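Local coordinates for HTH cro/C1-type domain-containing protein (Pseudomonas aeruginosa PAO1, PDB 7CSV) that acts as the antitoxin HigA, a dimeric regulator that recognises specific pseudopalindromic DNA motifs, probably through a helix-turn-helix domain of the Cro/C1 type, at residues I14-I25 against L59-W70. Residues are numbered along the deposited sequence; the frame is centred on the assembly and turned at random.
Sequences ILRDEFLMEFDI and LGRYFDTSAQFW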
loop_
_atom_site.group_PDB
_atom_site.type_symbol
_atom_site.label_atom_id
_atom_site.label_comp_id
_atom_site.label_asym_id
_atom_site.label_seq_id
_atom_site.Cartn_x
_atom_site.Cartn_y
_atom_site.Cartn_z
ATOM N N ILE A 14 5.715 -3.835 -14.127
ATOM C CA ILE A 14 4.591 -3.262 -14.861
ATOM C C ILE A 14 4.951 -1.886 -15.406
ATOM O O ILE A 14 4.549 -1.524 -16.522
ATOM C CB ILE A 14 3.349 -3.216 -13.956
ATOM C CG1 ILE A 14 2.866 -4.652 -13.703
ATOM C CG2 ILE A 14 2.255 -2.323 -14.547
ATOM C CD1 ILE A 14 1.569 -4.750 -12.983
ATOM N N LEU A 15 5.705 -1.094 -14.638
ATOM C CA LEU A 15 6.160 0.200 -15.144
ATOM C C LEU A 15 7.003 0.020 -16.400
ATOM O O LEU A 15 6.778 0.696 -17.417
ATOM C CB LEU A 15 6.954 0.933 -14.063
ATOM C CG LEU A 15 7.612 2.263 -14.414
ATOM C CD1 LEU A 15 6.552 3.194 -14.929
ATOM C CD2 LEU A 15 8.312 2.829 -13.173
ATOM N N ARG A 16 7.969 -0.911 -16.344
ATOM C CA ARG A 16 8.827 -1.200 -17.492
ATOM C C ARG A 16 7.999 -1.649 -18.691
ATOM O O ARG A 16 8.134 -1.114 -19.792
ATOM C CB ARG A 16 9.852 -2.291 -17.136
ATOM C CG ARG A 16 11.016 -1.860 -16.264
ATOM C CD ARG A 16 12.129 -2.928 -16.234
ATOM N NE ARG A 16 11.609 -4.293 -16.346
ATOM C CZ ARG A 16 11.426 -5.127 -15.324
ATOM N NH1 ARG A 16 10.942 -6.342 -15.546
ATOM N NH2 ARG A 16 11.730 -4.768 -14.078
ATOM N N ASP A 17 7.151 -2.658 -18.493
ATOM C CA ASP A 17 6.524 -3.354 -19.612
ATOM C C ASP A 17 5.361 -2.575 -20.208
ATOM O O ASP A 17 5.220 -2.522 -21.433
ATOM C CB ASP A 17 6.018 -4.732 -19.180
ATOM C CG ASP A 17 7.130 -5.691 -18.819
ATOM O OD1 ASP A 17 8.293 -5.448 -19.185
ATOM O OD2 ASP A 17 6.827 -6.693 -18.146
ATOM N N GLU A 18 4.490 -1.997 -19.369
ATOM C CA GLU A 18 3.254 -1.404 -19.854
ATOM C C GLU A 18 3.348 0.096 -20.051
ATOM O O GLU A 18 2.407 0.693 -20.585
ATOM C CB GLU A 18 2.097 -1.703 -18.895
ATOM C CG GLU A 18 1.881 -3.166 -18.641
ATOM C CD GLU A 18 1.412 -3.892 -19.875
ATOM O OE1 GLU A 18 1.027 -3.227 -20.853
ATOM O OE2 GLU A 18 1.426 -5.126 -19.868
ATOM N N PHE A 19 4.436 0.721 -19.614
ATOM C CA PHE A 19 4.529 2.170 -19.741
ATOM C C PHE A 19 5.830 2.590 -20.417
ATOM O O PHE A 19 5.791 3.238 -21.469
ATOM C CB PHE A 19 4.365 2.818 -18.364
ATOM C CG PHE A 19 2.992 2.636 -17.782
ATOM C CD1 PHE A 19 2.687 1.520 -17.022
ATOM C CD2 PHE A 19 1.992 3.578 -18.020
ATOM C CE1 PHE A 19 1.419 1.344 -16.499
ATOM C CE2 PHE A 19 0.728 3.413 -17.495
ATOM C CZ PHE A 19 0.442 2.287 -16.726
ATOM N N LEU A 20 6.981 2.240 -19.840
ATOM C CA LEU A 20 8.249 2.672 -20.430
ATOM C C LEU A 20 8.443 2.078 -21.818
ATOM O O LEU A 20 8.793 2.789 -22.768
ATOM C CB LEU A 20 9.418 2.297 -19.523
ATOM C CG LEU A 20 9.438 2.954 -18.142
ATOM C CD1 LEU A 20 10.760 2.679 -17.448
ATOM C CD2 LEU A 20 9.179 4.455 -18.256
ATOM N N MET A 21 8.213 0.768 -21.961
ATOM C CA MET A 21 8.357 0.153 -23.275
ATOM C C MET A 21 7.216 0.536 -24.207
ATOM O O MET A 21 7.411 0.607 -25.425
ATOM C CB MET A 21 8.441 -1.368 -23.140
ATOM C CG MET A 21 9.708 -1.859 -22.501
ATOM S SD MET A 21 9.810 -3.654 -22.604
ATOM C CE MET A 21 10.510 -4.057 -21.008
ATOM N N GLU A 22 6.021 0.772 -23.664
ATOM C CA GLU A 22 4.893 1.123 -24.512
ATOM C C GLU A 22 5.117 2.469 -25.179
ATOM O O GLU A 22 4.864 2.622 -26.378
ATOM C CB GLU A 22 3.603 1.145 -23.699
ATOM C CG GLU A 22 2.425 1.748 -24.443
ATOM C CD GLU A 22 1.630 0.696 -25.187
ATOM O OE1 GLU A 22 1.919 -0.503 -24.996
ATOM O OE2 GLU A 22 0.719 1.067 -25.957
ATOM N N PHE A 23 5.605 3.449 -24.423
ATOM C CA PHE A 23 5.807 4.796 -24.940
ATOM C C PHE A 23 7.248 5.082 -25.344
ATOM O O PHE A 23 7.554 6.226 -25.705
ATOM C CB PHE A 23 5.356 5.826 -23.903
ATOM C CG PHE A 23 3.891 5.778 -23.606
ATOM C CD1 PHE A 23 2.974 6.309 -24.497
ATOM C CD2 PHE A 23 3.425 5.208 -22.432
ATOM C CE1 PHE A 23 1.618 6.272 -24.224
ATOM C CE2 PHE A 23 2.073 5.167 -22.156
ATOM C CZ PHE A 23 1.167 5.699 -23.054
ATOM N N ASP A 24 8.138 4.088 -25.275
ATOM C CA ASP A 24 9.551 4.252 -25.636
ATOM C C ASP A 24 10.233 5.307 -24.764
ATOM O O ASP A 24 11.013 6.133 -25.244
ATOM C CB ASP A 24 9.709 4.590 -27.124
ATOM C CG ASP A 24 11.116 4.333 -27.641
ATOM O OD1 ASP A 24 11.984 3.895 -26.851
ATOM O OD2 ASP A 24 11.355 4.579 -28.842
ATOM N N ILE A 25 9.947 5.280 -23.467
ATOM C CA ILE A 25 10.549 6.199 -22.509
ATOM C C ILE A 25 11.609 5.463 -21.706
ATOM O O ILE A 25 11.348 4.393 -21.140
ATOM C CB ILE A 25 9.490 6.810 -21.574
ATOM C CG1 ILE A 25 8.449 7.584 -22.376
ATOM C CG2 ILE A 25 10.160 7.681 -20.533
ATOM C CD1 ILE A 25 7.236 7.981 -21.558
ATOM N N LEU A 59 3.516 9.313 -10.754
ATOM C CA LEU A 59 3.273 8.419 -11.878
ATOM C C LEU A 59 1.846 8.541 -12.384
ATOM O O LEU A 59 1.605 8.509 -13.598
ATOM C CB LEU A 59 3.568 6.978 -11.463
ATOM C CG LEU A 59 5.027 6.641 -11.244
ATOM C CD1 LEU A 59 5.151 5.369 -10.392
ATOM C CD2 LEU A 59 5.706 6.441 -12.603
ATOM N N GLY A 60 0.881 8.663 -11.473
ATOM C CA GLY A 60 -0.493 8.865 -11.904
ATOM C C GLY A 60 -0.639 10.131 -12.725
ATOM O O GLY A 60 -1.282 10.130 -13.777
ATOM N N ARG A 61 -0.030 11.229 -12.252
ATOM C CA ARG A 61 -0.067 12.492 -12.982
ATOM C C ARG A 61 0.567 12.358 -14.360
ATOM O O ARG A 61 0.033 12.866 -15.355
ATOM C CB ARG A 61 0.656 13.569 -12.169
ATOM C CG ARG A 61 0.945 14.866 -12.930
ATOM C CD ARG A 61 -0.271 15.742 -13.032
ATOM N NE ARG A 61 0.079 17.055 -13.582
ATOM C CZ ARG A 61 -0.809 17.945 -14.010
ATOM N NH1 ARG A 61 -2.107 17.671 -13.955
ATOM N NH2 ARG A 61 -0.397 19.110 -14.500
ATOM N N TYR A 62 1.713 11.693 -14.438
ATOM C CA TYR A 62 2.435 11.633 -15.703
ATOM C C TYR A 62 1.727 10.727 -16.704
ATOM O O TYR A 62 1.592 11.071 -17.882
ATOM C CB TYR A 62 3.857 11.149 -15.463
ATOM C CG TYR A 62 4.720 11.280 -16.689
ATOM C CD1 TYR A 62 4.952 12.520 -17.256
ATOM C CD2 TYR A 62 5.279 10.166 -17.283
ATOM C CE1 TYR A 62 5.735 12.649 -18.383
ATOM C CE2 TYR A 62 6.064 10.277 -18.411
ATOM C CZ TYR A 62 6.289 11.526 -18.957
ATOM O OH TYR A 62 7.072 11.644 -20.085
ATOM N N PHE A 63 1.286 9.553 -16.262
ATOM C CA PHE A 63 0.776 8.545 -17.182
ATOM C C PHE A 63 -0.750 8.482 -17.267
ATOM O O PHE A 63 -1.274 7.527 -17.847
ATOM C CB PHE A 63 1.312 7.169 -16.782
ATOM C CG PHE A 63 2.757 6.974 -17.095
ATOM C CD1 PHE A 63 3.219 7.108 -18.400
ATOM C CD2 PHE A 63 3.657 6.629 -16.099
ATOM C CE1 PHE A 63 4.550 6.920 -18.709
ATOM C CE2 PHE A 63 5.003 6.434 -16.398
ATOM C CZ PHE A 63 5.452 6.581 -17.712
ATOM N N ASP A 64 -1.474 9.459 -16.716
ATOM C CA ASP A 64 -2.940 9.448 -16.738
ATOM C C ASP A 64 -3.514 8.188 -16.079
ATOM O O ASP A 64 -4.315 7.463 -16.668
ATOM C CB ASP A 64 -3.476 9.583 -18.171
ATOM C CG ASP A 64 -3.453 11.007 -18.677
ATOM O OD1 ASP A 64 -3.224 11.939 -17.879
ATOM O OD2 ASP A 64 -3.680 11.197 -19.889
ATOM N N THR A 65 -3.082 7.912 -14.858
ATOM C CA THR A 65 -3.701 6.865 -14.054
ATOM C C THR A 65 -4.077 7.458 -12.706
ATOM O O THR A 65 -3.655 8.559 -12.352
ATOM C CB THR A 65 -2.773 5.666 -13.819
ATOM O OG1 THR A 65 -1.729 6.050 -12.912
ATOM C CG2 THR A 65 -2.172 5.157 -15.113
ATOM N N SER A 66 -4.862 6.709 -11.935
ATOM C CA SER A 66 -4.990 7.080 -10.539
ATOM C C SER A 66 -3.679 6.786 -9.816
ATOM O O SER A 66 -2.865 5.969 -10.256
ATOM C CB SER A 66 -6.139 6.321 -9.874
ATOM O OG SER A 66 -5.777 4.957 -9.693
ATOM N N ALA A 67 -3.469 7.474 -8.695
ATOM C CA ALA A 67 -2.331 7.126 -7.858
ATOM C C ALA A 67 -2.537 5.770 -7.203
ATOM O O ALA A 67 -1.570 5.032 -6.991
ATOM C CB ALA A 67 -2.102 8.206 -6.803
ATOM N N GLN A 68 -3.793 5.415 -6.921
ATOM C CA GLN A 68 -4.094 4.129 -6.302
ATOM C C GLN A 68 -3.715 2.960 -7.195
ATOM O O GLN A 68 -3.399 1.882 -6.685
ATOM C CB GLN A 68 -5.573 4.060 -5.941
ATOM C CG GLN A 68 -5.908 4.809 -4.666
ATOM C CD GLN A 68 -5.659 3.989 -3.404
ATOM O OE1 GLN A 68 -4.809 3.089 -3.368
ATOM N NE2 GLN A 68 -6.406 4.296 -2.366
ATOM N N PHE A 69 -3.785 3.135 -8.517
ATOM C CA PHE A 69 -3.339 2.083 -9.430
ATOM C C PHE A 69 -1.947 1.603 -9.051
ATOM O O PHE A 69 -1.707 0.398 -8.907
ATOM C CB PHE A 69 -3.357 2.598 -10.876
ATOM C CG PHE A 69 -2.699 1.665 -11.875
ATOM C CD1 PHE A 69 -3.386 0.561 -12.383
ATOM C CD2 PHE A 69 -1.402 1.897 -12.307
ATOM C CE1 PHE A 69 -2.776 -0.292 -13.310
ATOM C CE2 PHE A 69 -0.785 1.058 -13.233
ATOM C CZ PHE A 69 -1.474 -0.036 -13.737
ATOM N N TRP A 70 -1.024 2.548 -8.841
ATOM C CA TRP A 70 0.346 2.193 -8.488
ATOM C C TRP A 70 0.442 1.675 -7.067
ATOM O O TRP A 70 1.210 0.749 -6.800
ATOM C CB TRP A 70 1.260 3.400 -8.677
ATOM C CG TRP A 70 1.282 3.797 -10.098
ATOM C CD1 TRP A 70 0.555 4.787 -10.678
ATOM C CD2 TRP A 70 2.011 3.160 -11.142
ATOM N NE1 TRP A 70 0.815 4.835 -12.023
ATOM C CE2 TRP A 70 1.705 3.847 -12.339
ATOM C CE3 TRP A 70 2.910 2.094 -11.183
ATOM C CZ2 TRP A 70 2.263 3.496 -13.569
ATOM C CZ3 TRP A 70 3.464 1.741 -12.408
ATOM C CH2 TRP A 70 3.144 2.447 -13.580
#
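F19 projects from helix 11-23 between F63 and W70, and these three rings form an aromatic cluster at the centre of the contact. Its CB lies over the face of the F63 ring, a CH-pi contact 4.1 Å from the ring centroid. With CG anti to the carbonyl carbon (chi1 -67°), the ring then runs on toward the 59-70 segment. On one side CD2 comes within 3.6 Å of F63 CG, and CE2 continues past F63 CB to the methyl CG2 of T65. On the other side CD1 and CE1 meet the W70 benzo ring, CE1 standing 3.6 Å from W70 CH2, which covers one face of F19. At the tip, CZ reaches F69 CE2 at 3.9 Å. The F19 plane lies obliquely to both neighbours, 48° from F63 and about the same from the six-membered ring of W70.

F63 is a knob in a hole formed by L15, F19, F23 and L20; Y62 CD2 backs the face turned away from F19. L15 CD1 fills the corner between the rings, 3.7 Å from W70 CH2 and 3.9 Å from F63 CE2. W70 NE1 makes a weak hydrogen bond to T65 OG1, which itself donates to S66 O.

The contact packs helix 11-23 against the end of helix 53-63 and the start of helix 67-93, within the helix-turn-helix domain. L15 and L20 also reach V45 of helix 38-45, and Y62 and F63 touch L30 of helix 27-34, while F23 packs on L97 of the second subunit.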